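Side-chain contacts in putative transcriptional regulator (Methanosarcina mazei, PDB 3R0A), which probably binds DNA through a winged helix-turn-helix domain and so is likely to regulate transcription: residues 22-26 with 27-31; 52-56 with 57-61. All coordinates share one frame; numbering follows the deposited sequence.

Contact 1: residues 22-26 with 27-31; sequences LNLTK and ADLNV
A capping box between T25 and D28 opens helix 26-37, each residue's side chain bonding to the other's backbone N-H at the turn where the helix starts. T25 sits at the N-cap. Its chi1 of 60° sets OG1 between the backbone N and the carbonyl carbon, and from there OG1 accepts the N-H of D28 at 3.1 Å along a nearly straight line (174°). The return bond runs from T25 N to D28 OD2 at 3.0 Å, the donor meeting this oxygen from above the carboxylate plane. D28 reaches it because its CG lies beside its own backbone N (chi1 -65°), folding the carboxylate back over the first turn. The ordinary helical pattern then takes over, with L29 N bonded to T25 O and N30 N to K26 O, both at 3.0 Å. Beside the box, CB of L24 packs on CB of D28 at 3.8 Å, and the leucine's CD1 comes within 4.3 Å of L29 CD1, a small apolar patch next to the buried acid. D28 is held from outside as well, by a salt bridge from OD2 to K65 and a hydrogen bond from OD1 to S62. With alanine in place of D28, the T25 N-H would probably lose its acceptor and K65 the carboxylate that balances its charge. The Schellman motif that ends helix 14-22, with N23 at positive phi, immediately precedes the box; L24 touches L66 of helix 56-68, and L29 packs against E15 and K19 of helix 14-22.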
loop_
_atom_site.group_PDB
_atom_site.type_symbol
_atom_site.label_atom_id
_atom_site.label_comp_id
_atom_site.label_asym_id
_atom_site.label_seq_id
_atom_site.Cartn_x
_atom_site.Cartn_y
_atom_site.Cartn_z
ATOM N N LEU B 22 1.434 11.252 7.766
ATOM C CA LEU B 22 1.082 12.350 8.618
ATOM C C LEU B 22 1.788 13.603 8.110
ATOM O O LEU B 22 1.674 14.680 8.708
ATOM C CB LEU B 22 1.483 12.009 10.068
ATOM C CG LEU B 22 0.711 10.881 10.771
ATOM C CD1 LEU B 22 1.216 10.681 12.179
ATOM C CD2 LEU B 22 -0.773 11.179 10.804
ATOM N N ASN B 23 2.518 13.444 7.010
ATOM C CA ASN B 23 3.247 14.533 6.369
ATOM C C ASN B 23 4.167 15.259 7.330
ATOM O O ASN B 23 4.091 16.477 7.476
ATOM C CB ASN B 23 2.288 15.524 5.699
ATOM C CG ASN B 23 3.009 16.457 4.766
ATOM O OD1 ASN B 23 4.013 16.071 4.113
ATOM N ND2 ASN B 23 2.547 17.708 4.718
ATOM N N LEU B 24 5.051 14.491 7.970
ATOM C CA LEU B 24 5.953 14.993 9.002
ATOM C C LEU B 24 7.375 15.189 8.477
ATOM O O LEU B 24 7.919 14.323 7.803
ATOM C CB LEU B 24 5.994 13.990 10.181
ATOM C CG LEU B 24 4.677 13.547 10.821
ATOM C CD1 LEU B 24 4.834 12.634 12.026
ATOM C CD2 LEU B 24 3.882 14.735 11.269
ATOM N N THR B 25 8.008 16.297 8.824
ATOM C CA THR B 25 9.479 16.346 8.682
ATOM C C THR B 25 10.159 15.508 9.752
ATOM O O THR B 25 9.516 15.027 10.677
ATOM C CB THR B 25 10.024 17.750 8.837
ATOM O OG1 THR B 25 9.670 18.214 10.138
ATOM C CG2 THR B 25 9.430 18.663 7.787
ATOM N N LYS B 26 11.471 15.344 9.604
ATOM C CA LYS B 26 12.351 14.729 10.606
ATOM C C LYS B 26 12.074 15.307 11.996
ATOM O O LYS B 26 11.894 14.575 12.979
ATOM C CB LYS B 26 13.818 14.992 10.182
ATOM C CG LYS B 26 14.918 14.194 10.936
ATOM C CD LYS B 26 15.171 12.766 10.387
ATOM C CE LYS B 26 15.994 12.743 9.087
ATOM N NZ LYS B 26 16.234 11.326 8.649
ATOM N N ALA B 27 12.002 16.634 12.039
ATOM C CA ALA B 27 11.798 17.398 13.249
ATOM C C ALA B 27 10.412 17.188 13.851
ATOM O O ALA B 27 10.323 16.921 15.049
ATOM C CB ALA B 27 12.059 18.876 12.967
ATOM N N ASP B 28 9.343 17.281 13.028
ATOM C CA ASP B 28 7.963 17.031 13.485
ATOM C C ASP B 28 7.858 15.683 14.129
ATOM O O ASP B 28 7.116 15.488 15.096
ATOM C CB ASP B 28 6.946 16.992 12.331
ATOM C CG ASP B 28 6.784 18.301 11.617
ATOM O OD1 ASP B 28 7.058 19.376 12.212
ATOM O OD2 ASP B 28 6.358 18.239 10.434
ATOM N N LEU B 29 8.554 14.724 13.541
ATOM C CA LEU B 29 8.466 13.363 14.006
ATOM C C LEU B 29 9.154 13.253 15.366
ATOM O O LEU B 29 8.597 12.682 16.313
ATOM C CB LEU B 29 9.089 12.409 12.977
ATOM C CG LEU B 29 9.307 11.001 13.526
ATOM C CD1 LEU B 29 7.975 10.227 13.614
ATOM C CD2 LEU B 29 10.359 10.271 12.713
ATOM N N ASN B 30 10.366 13.812 15.440
ATOM C CA ASN B 30 11.101 13.931 16.704
ATOM C C ASN B 30 10.354 14.702 17.793
ATOM O O ASN B 30 10.485 14.400 18.968
ATOM C CB ASN B 30 12.475 14.543 16.475
ATOM C CG ASN B 30 13.504 13.508 16.038
ATOM O OD1 ASN B 30 14.573 13.855 15.543
ATOM N ND2 ASN B 30 13.185 12.232 16.228
ATOM N N VAL B 31 9.553 15.688 17.399
ATOM C CA VAL B 31 8.646 16.326 18.357
ATOM C C VAL B 31 7.539 15.356 18.753
ATOM O O VAL B 31 7.262 15.208 19.927
ATOM C CB VAL B 31 8.095 17.670 17.856
ATOM C CG1 VAL B 31 6.821 18.051 18.583
ATOM C CG2 VAL B 31 9.171 18.770 17.954
#

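Contact 2: residues 52-56 with 57-61; sequences LKLDV and STVQR
D55 is the N-cap of helix 56-68, which T58 helps to begin; the helix follows 45-51 in a helix-turn-helix, the second helix of which is, in this family of folds, commonly the one that reads DNA. Of the polar contacts, those at the backbone oxygen of D55 are the most numerous. T58 OG1 gives it a hydrogen bond of 3.1 Å, lying in the carbonyl plane on a lone pair, while T58 N and V59 N add weak bonds to the same atom. The carboxylate of D55 makes the capping bond proper, OD2 accepting from T58 N, but at 3.5 Å it too is weak. Chi1 of 42° turns this group in over the helix start, where OD2 also lies 2.7 Å from S57 OG. One step on, Q60 N bonds to V56 O at 2.7 Å, a short and regular helical link. Two further hydrogen bonds tie the turn to helix 45-51: Q60 OE1 with T45 OG1 at its start, and L54 O with S49 OG.

Apolar contacts flank the cap. L54 CD2 meets V59 CG2 at 3.7 Å, the two side chains crossing at a slant, and V59 continues onto L48 and S49 of helix 45-51. L54 and T58 cross at about a right angle, which brings L54 CG to 3.3 Å from T58 OG1. V56 and Q60 run side by side, pointing the same way. One turn along the helix, the R61 side chain folds back so that S57 O lies 4.0 Å above the guanidinium plane, over its centre.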
loop_
_atom_site.group_PDB
_atom_site.type_symbol
_atom_site.label_atom_id
_atom_site.label_comp_id
_atom_site.label_asym_id
_atom_site.label_seq_id
_atom_site.Cartn_x
_atom_site.Cartn_y
_atom_site.Cartn_z
ATOM N N LEU B 52 14.522 19.543 23.663
ATOM C CA LEU B 52 15.278 19.177 22.476
ATOM C C LEU B 52 16.271 20.308 22.261
ATOM O O LEU B 52 16.388 21.194 23.110
ATOM C CB LEU B 52 14.330 19.044 21.275
ATOM C CG LEU B 52 13.134 18.085 21.437
ATOM C CD1 LEU B 52 11.937 18.521 20.606
ATOM C CD2 LEU B 52 13.534 16.658 21.103
ATOM N N LYS B 53 16.997 20.298 21.150
ATOM C CA LYS B 53 17.892 21.424 20.852
ATOM C C LYS B 53 17.415 22.138 19.596
ATOM O O LYS B 53 17.956 21.921 18.502
ATOM C CB LYS B 53 19.365 20.983 20.738
ATOM C CG LYS B 53 20.022 20.532 22.054
ATOM C CD LYS B 53 19.922 21.582 23.170
ATOM C CE LYS B 53 20.542 21.060 24.463
ATOM N NZ LYS B 53 20.139 21.829 25.671
ATOM N N LEU B 54 16.403 22.992 19.767
ATOM C CA LEU B 54 15.663 23.532 18.635
ATOM C C LEU B 54 15.085 24.913 18.911
ATOM O O LEU B 54 14.761 25.250 20.052
ATOM C CB LEU B 54 14.542 22.563 18.261
ATOM C CG LEU B 54 14.327 22.208 16.786
ATOM C CD1 LEU B 54 15.535 21.456 16.164
ATOM C CD2 LEU B 54 13.057 21.377 16.652
ATOM N N ASP B 55 14.960 25.711 17.854
ATOM C CA ASP B 55 14.404 27.047 17.971
ATOM C C ASP B 55 12.895 26.979 18.101
ATOM O O ASP B 55 12.222 26.328 17.301
ATOM C CB ASP B 55 14.806 27.926 16.788
ATOM C CG ASP B 55 14.723 27.196 15.448
ATOM O OD1 ASP B 55 15.640 26.395 15.135
ATOM O OD2 ASP B 55 13.753 27.442 14.698
ATOM N N VAL B 56 12.380 27.649 19.128
ATOM C CA VAL B 56 10.952 27.723 19.430
ATOM C C VAL B 56 10.079 27.734 18.178
ATOM O O VAL B 56 9.037 27.091 18.141
ATOM C CB VAL B 56 10.642 28.954 20.344
ATOM C CG1 VAL B 56 9.163 29.362 20.284
ATOM C CG2 VAL B 56 11.053 28.662 21.773
ATOM N N SER B 57 10.523 28.449 17.153
ATOM C CA SER B 57 9.727 28.646 15.957
ATOM C C SER B 57 9.433 27.340 15.243
ATOM O O SER B 57 8.297 27.126 14.815
ATOM C CB SER B 57 10.396 29.644 15.007
ATOM O OG SER B 57 11.725 29.263 14.717
ATOM N N THR B 58 10.441 26.475 15.106
ATOM C CA THR B 58 10.221 25.179 14.467
ATOM C C THR B 58 9.418 24.238 15.361
ATOM O O THR B 58 8.567 23.499 14.862
ATOM C CB THR B 58 11.511 24.491 13.945
ATOM O OG1 THR B 58 12.430 24.267 15.014
ATOM C CG2 THR B 58 12.167 25.332 12.870
ATOM N N VAL B 59 9.669 24.291 16.672
ATOM C CA VAL B 59 8.889 23.508 17.647
ATOM C C VAL B 59 7.414 23.932 17.638
ATOM O O VAL B 59 6.520 23.090 17.732
ATOM C CB VAL B 59 9.485 23.607 19.077
ATOM C CG1 VAL B 59 8.644 22.851 20.080
ATOM C CG2 VAL B 59 10.891 23.059 19.102
ATOM N N GLN B 60 7.168 25.236 17.501
ATOM C CA GLN B 60 5.803 25.772 17.374
ATOM C C GLN B 60 5.112 25.279 16.109
ATOM O O GLN B 60 3.913 25.042 16.091
ATOM C CB GLN B 60 5.806 27.305 17.384
ATOM C CG GLN B 60 5.766 27.924 18.766
ATOM C CD GLN B 60 4.418 27.756 19.504
ATOM O OE1 GLN B 60 4.333 28.065 20.698
ATOM N NE2 GLN B 60 3.371 27.281 18.805
ATOM N N ARG B 61 5.895 25.140 15.059
ATOM C CA ARG B 61 5.410 24.745 13.773
ATOM C C ARG B 61 4.976 23.270 13.794
ATOM O O ARG B 61 3.920 22.927 13.267
ATOM C CB ARG B 61 6.525 24.975 12.750
ATOM C CG ARG B 61 6.053 25.311 11.355
ATOM C CD ARG B 61 7.212 25.275 10.332
ATOM N NE ARG B 61 8.282 26.245 10.610
ATOM C CZ ARG B 61 8.117 27.567 10.713
ATOM N NH1 ARG B 61 6.916 28.124 10.601
ATOM N NH2 ARG B 61 9.169 28.341 10.969
#

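From the N terminus the chain reaches contact 1 first, where the loop after helix 14-22 closes and helix 26-37 starts. Contact 2 comes later, closing the turn between helix 45-51 and helix 56-68. The two stand in series along the sequence, neither nested nor crossed, and both belong to the DnaD N-terminal domain. Their centres are about 12 Å apart, and they meet where V31 CG2 packs 3.8 Å from L52 CD1. Helix 56-68 provides a second tie, for it begins at 52-56 with 57-61 and its later residues then reach back to the cap at 22-26 with 27-31, so the two helix starts are tied through one helix.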